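Local coordinates for protein hyaluronidase (Thermobaculum terrenum, PDB 5DIY) that probably removes O-linked N-acetylglucosamine from proteins, as a bacterial hexosaminidase of glycoside hydrolase family 84, at residues C[25-29]-C[266-270]; C[2-6]-C[248-254]; C[47-53]-C[81-87]. All coordinates share one frame; numbering follows the deposited sequence.

Contact 1 of 3, residues C[25-29]-C[266-270]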
loop_
_atom_site.group_PDB
_atom_site.type_symbol
_atom_site.label_atom_id
_atom_site.label_comp_id
_atom_site.label_asym_id
_atom_site.label_seq_id
_atom_site.Cartn_x
_atom_site.Cartn_y
_atom_site.Cartn_z
ATOM N N ASP C 25 -9.561 -18.234 -0.292
ATOM C CA ASP C 25 -9.614 -17.813 1.111
ATOM C C ASP C 25 -10.030 -16.335 1.254
ATOM O O ASP C 25 -10.868 -16.002 2.088
ATOM C CB ASP C 25 -8.247 -18.052 1.760
ATOM C CG ASP C 25 -8.221 -17.683 3.226
ATOM O OD1 ASP C 25 -8.629 -18.519 4.061
ATOM O OD2 ASP C 25 -7.783 -16.554 3.540
ATOM N N MET C 26 -9.452 -15.455 0.438
ATOM C CA MET C 26 -9.851 -14.043 0.433
ATOM C C MET C 26 -11.344 -13.866 0.137
ATOM O O MET C 26 -11.981 -12.996 0.728
ATOM C CB MET C 26 -9.013 -13.228 -0.563
ATOM C CG MET C 26 -9.158 -11.712 -0.429
ATOM S SD MET C 26 -8.705 -11.047 1.195
ATOM C CE MET C 26 -6.936 -11.296 1.193
ATOM N N PHE C 27 -11.910 -14.693 -0.749
ATOM C CA PHE C 27 -13.349 -14.605 -1.045
ATOM C C PHE C 27 -14.208 -14.907 0.184
ATOM O O PHE C 27 -15.265 -14.294 0.363
ATOM C CB PHE C 27 -13.764 -15.511 -2.216
ATOM C CG PHE C 27 -13.144 -15.149 -3.551
ATOM C CD1 PHE C 27 -12.579 -13.891 -3.799
ATOM C CD2 PHE C 27 -13.158 -16.077 -4.585
ATOM C CE1 PHE C 27 -12.025 -13.589 -5.036
ATOM C CE2 PHE C 27 -12.604 -15.777 -5.827
ATOM C CZ PHE C 27 -12.036 -14.533 -6.053
ATOM N N GLU C 28 -13.752 -15.833 1.028
ATOM C CA GLU C 28 -14.426 -16.120 2.303
ATOM C C GLU C 28 -14.312 -14.941 3.273
ATOM O O GLU C 28 -15.301 -14.556 3.893
ATOM C CB GLU C 28 -13.878 -17.398 2.944
ATOM C CG GLU C 28 -14.232 -18.656 2.160
ATOM C CD GLU C 28 -13.515 -19.910 2.635
ATOM O OE1 GLU C 28 -12.523 -19.816 3.396
ATOM O OE2 GLU C 28 -13.943 -21.007 2.221
ATOM N N PHE C 29 -13.114 -14.367 3.393
ATOM C CA PHE C 29 -12.914 -13.130 4.164
ATOM C C PHE C 29 -13.802 -11.985 3.647
ATOM O O PHE C 29 -14.413 -11.256 4.438
ATOM C CB PHE C 29 -11.435 -12.713 4.152
ATOM C CG PHE C 29 -11.179 -11.348 4.741
ATOM C CD1 PHE C 29 -10.987 -11.188 6.109
ATOM C CD2 PHE C 29 -11.127 -10.220 3.921
ATOM C CE1 PHE C 29 -10.756 -9.928 6.650
ATOM C CE2 PHE C 29 -10.898 -8.959 4.459
ATOM C CZ PHE C 29 -10.711 -8.815 5.827
ATOM N N LYS C 266 -5.457 -8.393 5.289
ATOM C CA LYS C 266 -6.749 -8.551 5.956
ATOM C C LYS C 266 -6.983 -7.568 7.095
ATOM O O LYS C 266 -8.133 -7.230 7.375
ATOM C CB LYS C 266 -6.943 -9.983 6.451
ATOM C CG LYS C 266 -7.072 -11.003 5.331
ATOM C CD LYS C 266 -7.217 -12.401 5.899
ATOM C CE LYS C 266 -7.286 -13.457 4.809
ATOM N NZ LYS C 266 -7.568 -14.791 5.420
ATOM N N LEU C 267 -5.902 -7.116 7.738
ATOM C CA LEU C 267 -5.998 -6.149 8.830
ATOM C C LEU C 267 -6.550 -4.791 8.332
ATOM O O LEU C 267 -7.599 -4.358 8.807
ATOM C CB LEU C 267 -4.652 -6.023 9.581
ATOM C CG LEU C 267 -4.682 -5.828 11.094
ATOM C CD1 LEU C 267 -3.256 -5.620 11.595
ATOM C CD2 LEU C 267 -5.569 -4.659 11.488
ATOM N N PRO C 268 -5.876 -4.133 7.364
ATOM C CA PRO C 268 -6.451 -2.895 6.810
ATOM C C PRO C 268 -7.716 -3.095 5.979
ATOM O O PRO C 268 -8.593 -2.227 6.000
ATOM C CB PRO C 268 -5.317 -2.329 5.940
ATOM C CG PRO C 268 -4.437 -3.485 5.651
ATOM C CD PRO C 268 -4.504 -4.346 6.869
ATOM N N LEU C 269 -7.822 -4.219 5.266
ATOM C CA LEU C 269 -9.048 -4.530 4.505
ATOM C C LEU C 269 -10.281 -4.687 5.398
ATOM O O LEU C 269 -11.384 -4.279 5.006
ATOM C CB LEU C 269 -8.865 -5.760 3.605
ATOM C CG LEU C 269 -7.918 -5.592 2.406
ATOM C CD1 LEU C 269 -7.754 -6.931 1.701
ATOM C CD2 LEU C 269 -8.397 -4.517 1.437
ATOM N N TYR C 270 -10.099 -5.259 6.589
ATOM C CA TYR C 270 -11.165 -5.303 7.595
ATOM C C TYR C 270 -11.685 -3.896 7.893
ATOM O O TYR C 270 -12.890 -3.670 7.911
ATOM C CB TYR C 270 -10.681 -5.976 8.890
ATOM C CG TYR C 270 -11.761 -6.201 9.928
ATOM C CD1 TYR C 270 -12.194 -5.163 10.755
ATOM C CD2 TYR C 270 -12.352 -7.457 10.093
ATOM C CE1 TYR C 270 -13.182 -5.362 11.702
ATOM C CE2 TYR C 270 -13.341 -7.666 11.048
ATOM C CZ TYR C 270 -13.751 -6.615 11.850
ATOM O OH TYR C 270 -14.730 -6.797 12.803
#
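Lys266 NZ is held by two carboxylates, Asp25 across the contact and Glu263 one helical turn back. The bond from Lys266 NZ to Asp25 OD2 is short, 2.6 Å, and the ammonium uses the syn lone pair of that oxygen. The two side chains meet at about a right angle. Lys266 is extended from CG to NZ, and this full length carries the charge from helix 262-277 to helix 20-32.

The same chain covers the ring of Phe29. Lys266 CG stands over the ring centre in a CH-pi contact, 4.0 Å from the centroid and 10° off the normal. Phe29 CG lies anti to the backbone N (chi1 171°), which sends the ring toward helix 262-277, running past Lys266 in the opposite direction. Its far end reaches the backbone there: Phe29 CZ is 3.4 Å from Lys266 O, and Tyr270 N sits at the ring edge. Phe29 CE2 meets Leu269 CB at 3.9 Å. Met26 bends at chi2 and chi3, and its SD comes within 4.3 Å of Leu269 CD1. Met26 and Leu269 both also touch Ile9 of strand 6-11.

The contact joins the helices that follow the first and last strands of the alpha/beta barrel; the axes of the two short segments cross at -30°. The aliphatic part of Lys266 serves the buried apolar layer, while its ammonium is probably kept charged by two acids.

Contact 2 of 3, residues C[2-6]-C[248-254]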
loop_
_atom_site.group_PDB
_atom_site.type_symbol
_atom_site.label_atom_id
_atom_site.label_comp_id
_atom_site.label_asym_id
_atom_site.label_seq_id
_atom_site.Cartn_x
_atom_site.Cartn_y
_atom_site.Cartn_z
ATOM N N GLU C 2 -25.569 -0.628 0.534
ATOM C CA GLU C 2 -26.488 0.498 0.881
ATOM C C GLU C 2 -25.827 1.850 0.597
ATOM O O GLU C 2 -26.412 2.696 -0.078
ATOM C CB GLU C 2 -26.928 0.397 2.349
ATOM C CG GLU C 2 -28.246 1.097 2.673
ATOM C CD GLU C 2 -28.081 2.546 3.123
ATOM O OE1 GLU C 2 -27.390 2.784 4.139
ATOM O OE2 GLU C 2 -28.662 3.449 2.478
ATOM N N TYR C 3 -24.612 2.040 1.111
ATOM C CA TYR C 3 -23.818 3.241 0.828
ATOM C C TYR C 3 -23.025 3.113 -0.472
ATOM O O TYR C 3 -22.982 4.050 -1.260
ATOM C CB TYR C 3 -22.860 3.544 1.979
ATOM C CG TYR C 3 -23.559 4.020 3.219
ATOM C CD1 TYR C 3 -23.968 5.348 3.336
ATOM C CD2 TYR C 3 -23.815 3.154 4.279
ATOM C CE1 TYR C 3 -24.616 5.804 4.473
ATOM C CE2 TYR C 3 -24.463 3.598 5.425
ATOM C CZ TYR C 3 -24.861 4.926 5.513
ATOM O OH TYR C 3 -25.498 5.389 6.638
ATOM N N PHE C 4 -22.384 1.963 -0.674
ATOM C CA PHE C 4 -21.602 1.696 -1.884
ATOM C C PHE C 4 -22.121 0.450 -2.606
ATOM O O PHE C 4 -22.217 -0.622 -1.999
ATOM C CB PHE C 4 -20.122 1.517 -1.532
ATOM C CG PHE C 4 -19.450 2.782 -1.080
ATOM C CD1 PHE C 4 -18.989 3.708 -2.008
ATOM C CD2 PHE C 4 -19.292 3.059 0.275
ATOM C CE1 PHE C 4 -18.370 4.878 -1.597
ATOM C CE2 PHE C 4 -18.679 4.227 0.691
ATOM C CZ PHE C 4 -18.215 5.137 -0.246
ATOM N N ARG C 5 -22.433 0.591 -3.897
ATOM C CA ARG C 5 -22.883 -0.535 -4.723
ATOM C C ARG C 5 -21.774 -1.581 -4.888
ATOM O O ARG C 5 -22.024 -2.779 -4.744
ATOM C CB ARG C 5 -23.357 -0.060 -6.108
ATOM C CG ARG C 5 -24.259 -1.056 -6.827
ATOM C CD ARG C 5 -24.207 -0.907 -8.342
ATOM N NE ARG C 5 -24.521 0.452 -8.792
ATOM C CZ ARG C 5 -24.413 0.891 -10.050
ATOM N NH1 ARG C 5 -24.003 0.087 -11.035
ATOM N NH2 ARG C 5 -24.726 2.157 -10.328
ATOM N N TYR C 6 -20.564 -1.121 -5.202
ATOM C CA TYR C 6 -19.396 -1.994 -5.326
ATOM C C TYR C 6 -18.478 -1.775 -4.119
ATOM O O TYR C 6 -18.003 -0.657 -3.871
ATOM C CB TYR C 6 -18.657 -1.743 -6.648
ATOM C CG TYR C 6 -19.531 -1.909 -7.884
ATOM C CD1 TYR C 6 -20.212 -3.105 -8.125
ATOM C CD2 TYR C 6 -19.673 -0.875 -8.820
ATOM C CE1 TYR C 6 -21.016 -3.266 -9.252
ATOM C CE2 TYR C 6 -20.472 -1.029 -9.950
ATOM C CZ TYR C 6 -21.140 -2.228 -10.162
ATOM O OH TYR C 6 -21.937 -2.398 -11.276
ATOM N N HIS C 248 -19.606 8.466 -0.729
ATOM C CA HIS C 248 -20.645 7.640 -1.364
ATOM C C HIS C 248 -21.635 8.439 -2.226
ATOM O O HIS C 248 -22.136 7.926 -3.219
ATOM C CB HIS C 248 -21.387 6.775 -0.333
ATOM C CG HIS C 248 -22.155 7.550 0.690
ATOM N ND1 HIS C 248 -23.429 8.024 0.466
ATOM C CD2 HIS C 248 -21.840 7.904 1.958
ATOM C CE1 HIS C 248 -23.860 8.649 1.545
ATOM N NE2 HIS C 248 -22.914 8.589 2.465
ATOM N N THR C 249 -21.890 9.690 -1.848
ATOM C CA THR C 249 -22.698 10.614 -2.661
ATOM C C THR C 249 -22.146 10.827 -4.083
ATOM O O THR C 249 -22.924 10.974 -5.020
ATOM C CB THR C 249 -22.856 11.973 -1.934
ATOM O OG1 THR C 249 -23.506 11.755 -0.676
ATOM C CG2 THR C 249 -23.674 12.978 -2.749
ATOM N N HIS C 250 -20.822 10.821 -4.245
ATOM C CA HIS C 250 -20.185 11.097 -5.546
ATOM C C HIS C 250 -19.438 9.920 -6.169
ATOM O O HIS C 250 -18.877 10.060 -7.257
ATOM C CB HIS C 250 -19.247 12.299 -5.400
ATOM C CG HIS C 250 -19.910 13.483 -4.778
ATOM N ND1 HIS C 250 -19.781 13.788 -3.441
ATOM C CD2 HIS C 250 -20.772 14.393 -5.290
ATOM C CE1 HIS C 250 -20.508 14.856 -3.163
ATOM N NE2 HIS C 250 -21.118 15.242 -4.268
ATOM N N VAL C 251 -19.457 8.764 -5.504
ATOM C CA VAL C 251 -18.691 7.600 -5.931
ATOM C C VAL C 251 -19.616 6.379 -5.951
ATOM O O VAL C 251 -20.328 6.119 -4.985
ATOM C CB VAL C 251 -17.480 7.391 -4.990
ATOM C CG1 VAL C 251 -16.789 6.060 -5.245
ATOM C CG2 VAL C 251 -16.488 8.543 -5.145
ATOM N N VAL C 252 -19.606 5.650 -7.063
ATOM C CA VAL C 252 -20.430 4.436 -7.234
ATOM C C VAL C 252 -19.880 3.235 -6.442
ATOM O O VAL C 252 -20.639 2.350 -6.038
ATOM C CB VAL C 252 -20.612 4.079 -8.743
ATOM C CG1 VAL C 252 -19.318 3.575 -9.365
ATOM C CG2 VAL C 252 -21.725 3.055 -8.941
ATOM N N GLY C 253 -18.569 3.202 -6.231
ATOM C CA GLY C 253 -17.949 2.158 -5.425
ATOM C C GLY C 253 -16.455 2.358 -5.262
ATOM O O GLY C 253 -15.869 3.257 -5.872
ATOM N N ILE C 254 -15.847 1.521 -4.421
ATOM C CA ILE C 254 -14.414 1.581 -4.157
ATOM C C ILE C 254 -13.844 0.178 -4.210
ATOM O O ILE C 254 -14.352 -0.720 -3.540
ATOM C CB ILE C 254 -14.081 2.214 -2.777
ATOM C CG1 ILE C 254 -14.863 3.525 -2.573
ATOM C CG2 ILE C 254 -12.572 2.425 -2.650
ATOM C CD1 ILE C 254 -14.565 4.276 -1.289
#
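The chain at 2-6 enters the first barrel strand beside 248-254, with a parallel bridge between Tyr6 and Gly253, CA atoms 4.4 Å apart. Ile254 N donates to Tyr6 O at 3.1 Å, while the bond from Arg5 N to Val252 O is weak. This pairing of strands 6-11 and 251-256 closes the eight-stranded barrel. Tyr6 O lies 3.2 Å from Gly253 CA, a close approach at a residue without a side chain.

Before the bridge, His248 packs against two rings. The edge of Tyr3 points at the imidazole face in a T-shaped pair, planes at 66°, with CD1 standing over the imidazole centre. His248 CB lies over a face of the Phe4 ring, offset toward the rim, and makes a CH-pi contact 3.8 Å from the centroid. The imidazole is turned to Tyr3 by a chi1 of 64°, which sets CG between the backbone N and carbonyl carbon.

Phe4 CE1 continues inward to Val251 CG1 and to Ile254 CD1, the latter at 3.9 Å. Leu276 of helix 262-277 also touches this ring. Farther along, Val252 CG2 rests over one face of the Arg5 guanidinium, 3.4 Å from Arg5 NH2. Arg5 NH1 donates to Tyr6 OH at 3.2 Å, tilted from the guanidinium plane.

Few polar bonds cross here. Between these segments the backbone gives one sound bond and one weak one; the pairing continues where Ile254 also bonds to Gly8. Aromatic and aliphatic contacts make up most of the remainder.

Contact 3 of 3, residues C[47-53]-C[81-87]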
loop_
_atom_site.group_PDB
_atom_site.type_symbol
_atom_site.label_atom_id
_atom_site.label_comp_id
_atom_site.label_asym_id
_atom_site.label_seq_id
_atom_site.Cartn_x
_atom_site.Cartn_y
_atom_site.Cartn_z
ATOM N N TYR C 47 -0.449 -12.745 -19.377
ATOM C CA TYR C 47 -1.681 -12.835 -20.165
ATOM C C TYR C 47 -2.702 -11.734 -19.854
ATOM O O TYR C 47 -3.615 -11.496 -20.648
ATOM C CB TYR C 47 -2.290 -14.230 -20.008
ATOM C CG TYR C 47 -1.354 -15.298 -20.528
ATOM C CD1 TYR C 47 -1.052 -15.368 -21.885
ATOM C CD2 TYR C 47 -0.733 -16.208 -19.666
ATOM C CE1 TYR C 47 -0.180 -16.324 -22.385
ATOM C CE2 TYR C 47 0.144 -17.171 -20.156
ATOM C CZ TYR C 47 0.416 -17.223 -21.519
ATOM O OH TYR C 47 1.278 -18.164 -22.031
ATOM N N HIS C 48 -2.546 -11.069 -18.711
ATOM C CA HIS C 48 -3.340 -9.877 -18.391
ATOM C C HIS C 48 -2.893 -8.631 -19.183
ATOM O O HIS C 48 -3.726 -7.765 -19.503
ATOM C CB HIS C 48 -3.306 -9.599 -16.878
ATOM C CG HIS C 48 -3.917 -8.293 -16.490
ATOM N ND1 HIS C 48 -5.277 -8.078 -16.490
ATOM C CD2 HIS C 48 -3.347 -7.124 -16.116
ATOM C CE1 HIS C 48 -5.520 -6.833 -16.124
ATOM N NE2 HIS C 48 -4.367 -6.233 -15.889
ATOM N N ARG C 49 -1.599 -8.545 -19.507
ATOM C CA ARG C 49 -1.012 -7.283 -19.970
ATOM C C ARG C 49 -0.152 -7.399 -21.234
ATOM O O ARG C 49 -0.645 -7.106 -22.318
ATOM C CB ARG C 49 -0.264 -6.614 -18.813
ATOM C CG ARG C 49 0.071 -5.149 -19.034
ATOM C CD ARG C 49 0.105 -4.402 -17.708
ATOM N NE ARG C 49 0.463 -2.991 -17.869
ATOM C CZ ARG C 49 1.693 -2.479 -17.786
ATOM N NH1 ARG C 49 2.760 -3.244 -17.552
ATOM N NH2 ARG C 49 1.861 -1.169 -17.948
ATOM N N GLU C 50 1.101 -7.844 -21.122
ATOM C CA GLU C 50 2.027 -7.800 -22.267
ATOM C C GLU C 50 1.584 -8.749 -23.365
ATOM O O GLU C 50 1.539 -8.369 -24.538
ATOM C CB GLU C 50 3.469 -8.120 -21.858
ATOM C CG GLU C 50 4.145 -7.035 -21.026
ATOM C CD GLU C 50 3.957 -7.204 -19.527
ATOM O OE1 GLU C 50 2.992 -7.875 -19.096
ATOM O OE2 GLU C 50 4.780 -6.654 -18.769
ATOM N N LEU C 51 1.240 -9.974 -22.969
ATOM C CA LEU C 51 0.702 -10.986 -23.878
ATOM C C LEU C 51 -0.831 -11.047 -23.801
ATOM O O LEU C 51 -1.416 -12.126 -23.748
ATOM C CB LEU C 51 1.323 -12.358 -23.554
ATOM C CG LEU C 51 2.858 -12.449 -23.564
ATOM C CD1 LEU C 51 3.304 -13.905 -23.461
ATOM C CD2 LEU C 51 3.461 -11.803 -24.804
ATOM N N TRP C 52 -1.475 -9.881 -23.829
ATOM C CA TRP C 52 -2.942 -9.795 -23.762
ATOM C C TRP C 52 -3.677 -10.472 -24.925
ATOM O O TRP C 52 -4.819 -10.888 -24.768
ATOM C CB TRP C 52 -3.398 -8.338 -23.645
ATOM C CG TRP C 52 -3.241 -7.494 -24.879
ATOM C CD1 TRP C 52 -2.182 -6.697 -25.205
ATOM C CD2 TRP C 52 -4.196 -7.342 -25.932
ATOM N NE1 TRP C 52 -2.419 -6.057 -26.397
ATOM C CE2 TRP C 52 -3.648 -6.440 -26.868
ATOM C CE3 TRP C 52 -5.463 -7.887 -26.181
ATOM C CZ2 TRP C 52 -4.326 -6.063 -28.029
ATOM C CZ3 TRP C 52 -6.136 -7.515 -27.338
ATOM C CH2 TRP C 52 -5.565 -6.613 -28.247
ATOM N N ARG C 53 -3.029 -10.558 -26.084
ATOM C CA ARG C 53 -3.602 -11.249 -27.241
ATOM C C ARG C 53 -3.645 -12.771 -27.080
ATOM O O ARG C 53 -4.508 -13.418 -27.664
ATOM C CB ARG C 53 -2.840 -10.888 -28.516
ATOM C CG ARG C 53 -2.966 -9.424 -28.893
ATOM C CD ARG C 53 -2.225 -9.131 -30.182
ATOM N NE ARG C 53 -2.160 -7.697 -30.460
ATOM C CZ ARG C 53 -1.290 -6.844 -29.922
ATOM N NH1 ARG C 53 -0.366 -7.245 -29.045
ATOM N NH2 ARG C 53 -1.341 -5.560 -30.265
ATOM N N ALA C 81 -10.302 -8.491 -15.784
ATOM C CA ALA C 81 -9.724 -7.326 -16.449
ATOM C C ALA C 81 -8.607 -7.704 -17.417
ATOM O O ALA C 81 -7.930 -8.718 -17.243
ATOM C CB ALA C 81 -9.224 -6.314 -15.435
ATOM N N ILE C 82 -8.436 -6.859 -18.430
ATOM C CA ILE C 82 -7.406 -6.994 -19.455
ATOM C C ILE C 82 -6.776 -5.600 -19.654
ATOM O O ILE C 82 -7.459 -4.584 -19.511
ATOM C CB ILE C 82 -8.012 -7.581 -20.766
ATOM C CG1 ILE C 82 -6.927 -7.963 -21.782
ATOM C CG2 ILE C 82 -9.046 -6.652 -21.397
ATOM C CD1 ILE C 82 -6.250 -9.282 -21.473
ATOM N N SER C 83 -5.477 -5.568 -19.948
ATOM C CA SER C 83 -4.722 -4.330 -20.118
ATOM C C SER C 83 -3.963 -4.381 -21.448
ATOM O O SER C 83 -2.824 -4.853 -21.490
ATOM C CB SER C 83 -3.754 -4.138 -18.951
ATOM O OG SER C 83 -4.458 -4.106 -17.725
ATOM N N PRO C 84 -4.603 -3.918 -22.545
ATOM C CA PRO C 84 -4.041 -4.018 -23.890
ATOM C C PRO C 84 -3.271 -2.790 -24.392
ATOM O O PRO C 84 -2.740 -2.824 -25.509
ATOM C CB PRO C 84 -5.293 -4.215 -24.744
ATOM C CG PRO C 84 -6.300 -3.348 -24.071
ATOM C CD PRO C 84 -5.994 -3.416 -22.594
ATOM N N GLY C 85 -3.180 -1.742 -23.572
ATOM C CA GLY C 85 -2.745 -0.426 -24.027
ATOM C C GLY C 85 -1.278 -0.235 -24.379
ATOM O O GLY C 85 -0.926 0.805 -24.936
ATOM N N LEU C 86 -0.419 -1.202 -24.057
ATOM C CA LEU C 86 0.997 -1.111 -24.437
ATOM C C LEU C 86 1.201 -1.331 -25.930
ATOM O O LEU C 86 2.121 -0.761 -26.507
ATOM C CB LEU C 86 1.862 -2.112 -23.656
ATOM C CG LEU C 86 1.893 -1.987 -22.135
ATOM C CD1 LEU C 86 2.613 -3.183 -21.528
ATOM C CD2 LEU C 86 2.558 -0.686 -21.717
ATOM N N SER C 87 0.358 -2.165 -26.543
ATOM C CA SER C 87 0.485 -2.509 -27.972
ATOM C C SER C 87 -0.814 -2.474 -28.802
ATOM O O SER C 87 -0.774 -2.789 -29.987
ATOM C CB SER C 87 1.132 -3.890 -28.095
ATOM O OG SER C 87 0.341 -4.875 -27.453
HETATM O O HOH W 1 1.077 -5.466 -24.823
#
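The Trp52 indole is sandwiched: Pro84 CB lies over one face and Arg53 CG over the opposite one. Pro84 CB is 3.5 Å from the centroid of the five-membered ring, a CH-pi contact. At the indole edge, NE1 donates to Ser87 OG, near the ring plane. Segment 47-53 is in the loop after the second strand of the TIM barrel. Segment 81-87 is the end of the third strand and the loop beyond it, at the end of the barrel that carries the sugar site.

The His48 ring has Ser83 N over one face and Ala81 O at its edge. His48 ND1 donates to Ala81 O at 2.8 Å, in the ring plane but above the carbonyl plane. Ser83 N donates to His48 O at 2.8 Å. Leu86 CD1 sits over the centre of the Arg49 guanidinium, 3.9 Å from Arg49 CZ. Arg49 also touches Lys43, which binds N-acetylglucosamine, and Asn120, the engineered residue at the predicted proton-donor position.

Arg53 NH2 pairs with Glu95 of helix 93-108 and bonds weakly to Ser87 O. Arg53 NH1 donates to Ser87 OG at 2.9 Å. A water 2.8 Å from the same Ser87 OG donates to Glu50 O.

How the contacts relate
All three contacts belong to the TIM barrel. Contacts 1 and 2 share its closing seam: contact 2 pairs the first and last strands, and contact 1 pairs the helices that follow them. Their centres are 19 Å apart and their nearest atoms about 9 Å. Contact 3 lies farther round, beyond strand 37-40 and at the end of strand 77-82, with its centre 28 Å from each of the others. It comes nearest the bound sugar, about 8 Å from the side chain of Arg49. The side chain of Ile254 in contact 2 is about 12 Å from the sugar, and that of Leu269 in contact 1 about 13 Å. The side chains of Leu269 and Ile254 also lie about 8 and 9 Å from that of Asn257, a sugar-binding residue.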